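Local coordinates for Serine/threonine protein kinase (Mycobacterium tuberculosis, PDB 4ESQ) that is a receptor kinase that probably phosphorylates serine and threonine residues of proteins using ATP, seen here as its extracellular sensor domain alone, at residues E8-L13 against N163-D168; G52-S57 against V118-K123. All blocks are in the same frame, centred on the assembly; numbering follows the deposited sequence. Where two conformers were deposited one is given.

Interaction 1: E8-L13 against N163-D168; sequences ERLSAL and NNVVVD
L10 is the first residue of 8-13 to touch strand 165-173, and it does so with one methyl: CD2 of L10 approaches CG2 of V165 at 4.4 Å. Its CB sets off across the line to the strand, and only the end of the side chain bends nearer. L10 also packs on A69 and N71 of strand 69-76 and on V90 and A92 of strand 84-92, so this leucine is buried over several strands at once. Here a segment near the N terminus is laid on the antiparallel sheet of the PknH-like sensor domain: turns of helical shape, with L13 N hydrogen-bonded to L10 O at 2.9 Å, bring two leucines three positions apart onto the sheet, and a salt bridge from R9 to E194 links the same segment to the other end of the chain. L13 then meets V165 tip to tip, CD1 of L13 lying 4.1 Å from CG1 of V165. With CG1 anti to the backbone N (chi1 176°), V165 offers its two methyls separately, CG2 to L10 and CG1 to L13; V191 of helix 179-192 also packs against L13.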
loop_
_atom_site.group_PDB
_atom_site.type_symbol
_atom_site.label_atom_id
_atom_site.label_comp_id
_atom_site.label_asym_id
_atom_site.label_seq_id
_atom_site.Cartn_x
_atom_site.Cartn_y
_atom_site.Cartn_z
ATOM N N GLU A 8 11.984 8.832 13.061
ATOM C CA GLU A 8 11.099 8.985 14.207
ATOM C C GLU A 8 9.852 9.811 13.899
ATOM O O GLU A 8 8.947 9.915 14.731
ATOM C CB GLU A 8 11.867 9.554 15.407
ATOM C CG GLU A 8 12.456 10.925 15.164
ATOM C CD GLU A 8 13.947 10.886 14.911
ATOM O OE1 GLU A 8 14.437 9.939 14.250
ATOM O OE2 GLU A 8 14.630 11.815 15.381
ATOM N N ARG A 9 9.787 10.367 12.691
ATOM C CA ARG A 9 8.648 11.190 12.292
ATOM C C ARG A 9 7.698 10.467 11.346
ATOM O O ARG A 9 6.725 11.056 10.886
ATOM C CB ARG A 9 9.124 12.494 11.647
ATOM C CG ARG A 9 9.621 13.543 12.658
ATOM C CD ARG A 9 8.478 14.185 13.436
ATOM N NE ARG A 9 7.607 14.963 12.555
ATOM C CZ ARG A 9 6.437 15.484 12.915
ATOM N NH1 ARG A 9 5.972 15.313 14.152
ATOM N NH2 ARG A 9 5.725 16.174 12.029
ATOM N N LEU A 10 7.974 9.194 11.067
ATOM C CA LEU A 10 7.165 8.448 10.116
ATOM C C LEU A 10 5.691 8.376 10.518
ATOM O O LEU A 10 4.820 8.568 9.675
ATOM C CB LEU A 10 7.727 7.041 9.889
ATOM C CG LEU A 10 9.009 6.928 9.055
ATOM C CD1 LEU A 10 9.484 5.464 8.970
ATOM C CD2 LEU A 10 8.802 7.492 7.663
ATOM N N SER A 11 5.411 8.133 11.796
ATOM C CA SER A 11 4.018 7.959 12.220
ATOM C C SER A 11 3.192 9.223 11.992
ATOM O O SER A 11 1.972 9.153 11.781
ATOM C CB SER A 11 3.925 7.507 13.681
ATOM O OG SER A 11 4.235 8.559 14.574
ATOM N N ALA A 12 3.858 10.373 12.025
ATOM C CA ALA A 12 3.182 11.656 11.818
ATOM C C ALA A 12 2.742 11.850 10.367
ATOM O O ALA A 12 1.994 12.785 10.066
ATOM C CB ALA A 12 4.078 12.805 12.256
ATOM N N LEU A 13 3.192 10.966 9.474
ATOM C CA LEU A 13 2.841 11.064 8.049
ATOM C C LEU A 13 1.570 10.298 7.666
ATOM O O LEU A 13 0.986 10.532 6.600
ATOM C CB LEU A 13 4.002 10.577 7.174
ATOM C CG LEU A 13 5.364 11.203 7.454
ATOM C CD1 LEU A 13 6.411 10.548 6.576
ATOM C CD2 LEU A 13 5.332 12.710 7.220
ATOM N N ASN A 163 10.632 13.064 -1.084
ATOM C CA ASN A 163 11.848 13.105 -0.281
ATOM C C ASN A 163 12.424 11.689 -0.201
ATOM O O ASN A 163 12.531 11.014 -1.225
ATOM C CB ASN A 163 11.558 13.672 1.117
ATOM C CG ASN A 163 12.773 14.336 1.746
ATOM O OD1 ASN A 163 13.914 14.054 1.371
ATOM N ND2 ASN A 163 12.532 15.214 2.723
ATOM N N ASN A 164 12.791 11.244 1.001
ATOM C CA ASN A 164 13.367 9.914 1.193
ATOM C C ASN A 164 12.331 8.888 1.647
ATOM O O ASN A 164 12.690 7.845 2.204
ATOM C CB ASN A 164 14.483 9.963 2.238
ATOM C CG ASN A 164 13.984 10.441 3.585
ATOM O OD1 ASN A 164 13.235 11.415 3.668
ATOM N ND2 ASN A 164 14.376 9.746 4.645
ATOM N N VAL A 165 11.055 9.184 1.421
ATOM C CA VAL A 165 9.988 8.350 1.973
ATOM C C VAL A 165 9.139 7.732 0.874
ATOM O O VAL A 165 8.659 8.432 -0.011
ATOM C CB VAL A 165 9.059 9.163 2.902
ATOM C CG1 VAL A 165 7.886 8.304 3.412
ATOM C CG2 VAL A 165 9.844 9.739 4.060
ATOM N N VAL A 166 8.968 6.416 0.935
ATOM C CA VAL A 166 8.044 5.719 0.049
ATOM C C VAL A 166 6.685 5.559 0.730
ATOM O O VAL A 166 6.604 5.200 1.902
ATOM C CB VAL A 166 8.584 4.338 -0.354
ATOM C CG1 VAL A 166 7.482 3.530 -1.066
ATOM C CG2 VAL A 166 9.818 4.495 -1.242
ATOM N N VAL A 167 5.629 5.856 -0.007
ATOM C CA VAL A 167 4.273 5.789 0.509
ATOM C C VAL A 167 3.653 4.546 -0.120
ATOM O O VAL A 167 3.688 4.389 -1.336
ATOM C CB VAL A 167 3.504 7.049 0.109
ATOM C CG1 VAL A 167 2.064 6.998 0.606
ATOM C CG2 VAL A 167 4.220 8.268 0.671
ATOM N N ASP A 168 3.112 3.654 0.707
ATOM C CA ASP A 168 2.693 2.338 0.231
ATOM C C ASP A 168 1.316 2.030 0.790
ATOM O O ASP A 168 1.182 1.789 1.989
ATOM C CB ASP A 168 3.711 1.293 0.715
ATOM C CG ASP A 168 3.673 0.002 -0.082
ATOM O OD1 ASP A 168 2.830 -0.124 -0.987
ATOM O OD2 ASP A 168 4.505 -0.894 0.209
#

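Interaction 2: G52-S57 against V118-K123; sequences GALYTS and VTVTNK
The isobutyl end of L54 projects from the short helix 51-54 toward alternate residues of strand 117-122, and its CD1 is the bump that two valines receive. CD1 of L54 lies 3.5 Å from CG2 of V120, the two side chains running antiparallel alongside each other, and 4.1 Å from CG2 of V118, which it meets tip to tip. The hollow is thus the dip between the valines, while T119, between them in sequence, points the other way. V120 is forked: a chi1 of -177° carries CG1 opposite the backbone N and turns it to Y55, where it stands at the edge of the ring near its plane, 3.2 Å from Y55 OH. One face of that ring rests on CB of L54, 3.7 Å above its centre, so leucine and tyrosine present a joined surface to V120. V43 touches both Y55 and V120. This is a short helix packed on a sheet edge region of the sensor domain, with a terbium ion about 7 Å from the Y55 side chain. Every approach from the strand is made by a methyl, even the one to Y55 OH, so the contact is chiefly apolar packing that depends on fit rather than on hydrogen bonds.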
loop_
_atom_site.group_PDB
_atom_site.type_symbol
_atom_site.label_atom_id
_atom_site.label_comp_id
_atom_site.label_asym_id
_atom_site.label_seq_id
_atom_site.Cartn_x
_atom_site.Cartn_y
_atom_site.Cartn_z
ATOM N N GLY A 52 4.198 -7.763 -4.241
ATOM C CA GLY A 52 4.140 -6.343 -3.928
ATOM C C GLY A 52 2.968 -5.652 -4.595
ATOM O O GLY A 52 2.481 -4.622 -4.115
ATOM N N ALA A 53 2.501 -6.213 -5.707
ATOM C CA ALA A 53 1.366 -5.632 -6.409
ATOM C C ALA A 53 0.064 -5.926 -5.672
ATOM O O ALA A 53 -0.952 -5.285 -5.924
ATOM C CB ALA A 53 1.304 -6.142 -7.835
ATOM N N LEU A 54 0.093 -6.901 -4.767
ATOM C CA LEU A 54 -1.083 -7.245 -3.962
ATOM C C LEU A 54 -1.103 -6.586 -2.584
ATOM O O LEU A 54 -2.169 -6.187 -2.097
ATOM C CB LEU A 54 -1.156 -8.759 -3.746
ATOM C CG LEU A 54 -1.473 -9.565 -5.007
ATOM C CD1 LEU A 54 -1.138 -11.034 -4.832
ATOM C CD2 LEU A 54 -2.928 -9.369 -5.403
ATOM N N TYR A 55 0.060 -6.519 -1.945
ATOM C CA TYR A 55 0.151 -6.131 -0.535
ATOM C C TYR A 55 1.252 -5.106 -0.265
ATOM O O TYR A 55 2.307 -5.126 -0.908
ATOM C CB TYR A 55 0.449 -7.363 0.323
ATOM C CG TYR A 55 -0.438 -8.560 0.055
ATOM C CD1 TYR A 55 -1.817 -8.472 0.213
ATOM C CD2 TYR A 55 0.103 -9.778 -0.344
ATOM C CE1 TYR A 55 -2.639 -9.568 -0.022
ATOM C CE2 TYR A 55 -0.715 -10.886 -0.584
ATOM C CZ TYR A 55 -2.083 -10.769 -0.417
ATOM O OH TYR A 55 -2.905 -11.846 -0.655
ATOM N N THR A 56 1.009 -4.216 0.697
ATOM C CA THR A 56 2.029 -3.260 1.110
ATOM C C THR A 56 2.977 -3.906 2.105
ATOM O O THR A 56 2.677 -4.962 2.667
ATOM C CB THR A 56 1.413 -2.038 1.820
ATOM O OG1 THR A 56 1.197 -2.345 3.204
ATOM C CG2 THR A 56 0.098 -1.662 1.192
ATOM N N SER A 57 4.126 -3.264 2.308
ATOM C CA SER A 57 5.024 -3.605 3.412
ATOM C C SER A 57 5.454 -5.068 3.508
ATOM O O SER A 57 5.606 -5.595 4.607
ATOM C CB SER A 57 4.376 -3.207 4.747
ATOM O OG SER A 57 3.698 -1.962 4.664
ATOM N N VAL A 118 -3.814 -13.862 -10.782
ATOM C CA VAL A 118 -2.867 -14.662 -10.011
ATOM C C VAL A 118 -3.605 -15.460 -8.936
ATOM O O VAL A 118 -4.703 -15.078 -8.509
ATOM C CB VAL A 118 -1.763 -13.787 -9.349
ATOM C CG1 VAL A 118 -0.921 -13.109 -10.421
ATOM C CG2 VAL A 118 -2.375 -12.752 -8.401
ATOM N N THR A 119 -3.015 -16.584 -8.533
ATOM C CA THR A 119 -3.531 -17.389 -7.436
ATOM C C THR A 119 -2.722 -17.044 -6.187
ATOM O O THR A 119 -1.493 -16.977 -6.233
ATOM C CB THR A 119 -3.388 -18.902 -7.734
ATOM O OG1 THR A 119 -4.042 -19.216 -8.970
ATOM C CG2 THR A 119 -4.009 -19.731 -6.636
ATOM N N VAL A 120 -3.406 -16.811 -5.075
ATOM C CA VAL A 120 -2.725 -16.456 -3.837
ATOM C C VAL A 120 -3.086 -17.446 -2.747
ATOM O O VAL A 120 -4.261 -17.724 -2.519
ATOM C CB VAL A 120 -3.128 -15.050 -3.363
ATOM C CG1 VAL A 120 -2.342 -14.671 -2.114
ATOM C CG2 VAL A 120 -2.896 -14.040 -4.468
ATOM N N THR A 121 -2.079 -17.979 -2.069
ATOM C CA THR A 121 -2.334 -18.924 -0.992
ATOM C C THR A 121 -1.823 -18.353 0.317
ATOM O O THR A 121 -0.679 -17.907 0.416
ATOM C CB THR A 121 -1.693 -20.295 -1.262
ATOM O OG1 THR A 121 -2.160 -20.802 -2.519
ATOM C CG2 THR A 121 -2.069 -21.284 -0.156
ATOM N N ASN A 122 -2.692 -18.363 1.319
ATOM C CA ASN A 122 -2.365 -17.845 2.635
ATOM C C ASN A 122 -3.147 -18.633 3.673
ATOM O O ASN A 122 -4.360 -18.818 3.539
ATOM C CB ASN A 122 -2.698 -16.353 2.721
ATOM C CG ASN A 122 -2.123 -15.691 3.968
ATOM O OD1 ASN A 122 -2.083 -16.289 5.044
ATOM N ND2 ASN A 122 -1.675 -14.448 3.823
ATOM N N LYS A 123 -2.445 -19.120 4.692
ATOM C CA LYS A 123 -3.080 -19.913 5.739
ATOM C C LYS A 123 -3.914 -21.046 5.155
ATOM O O LYS A 123 -5.053 -21.262 5.567
ATOM C CB LYS A 123 -3.959 -19.029 6.625
ATOM C CG LYS A 123 -3.197 -17.945 7.369
ATOM C CD LYS A 123 -4.068 -17.285 8.431
ATOM C CE LYS A 123 -3.330 -16.149 9.122
ATOM N NZ LYS A 123 -2.046 -16.606 9.733
#

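From the N terminus, 8-13 waits some 150 residues for its partner, so interaction 1 closes a loop spanning most of the domain. Interaction 2 opens and closes within that loop, joining 52-57 to 118-123 after 60 intervening residues; the two nest without crossing. Interaction 1 ties the N-terminal region to the inner strand 165-173, whereas interaction 2 ties helix 51-54 to strand 117-122 of the same antiparallel sheet. Their centres are about 23 Å apart, yet they meet where D168 OD2 probably accepts a hydrogen bond from S57 N at 3.2 Å.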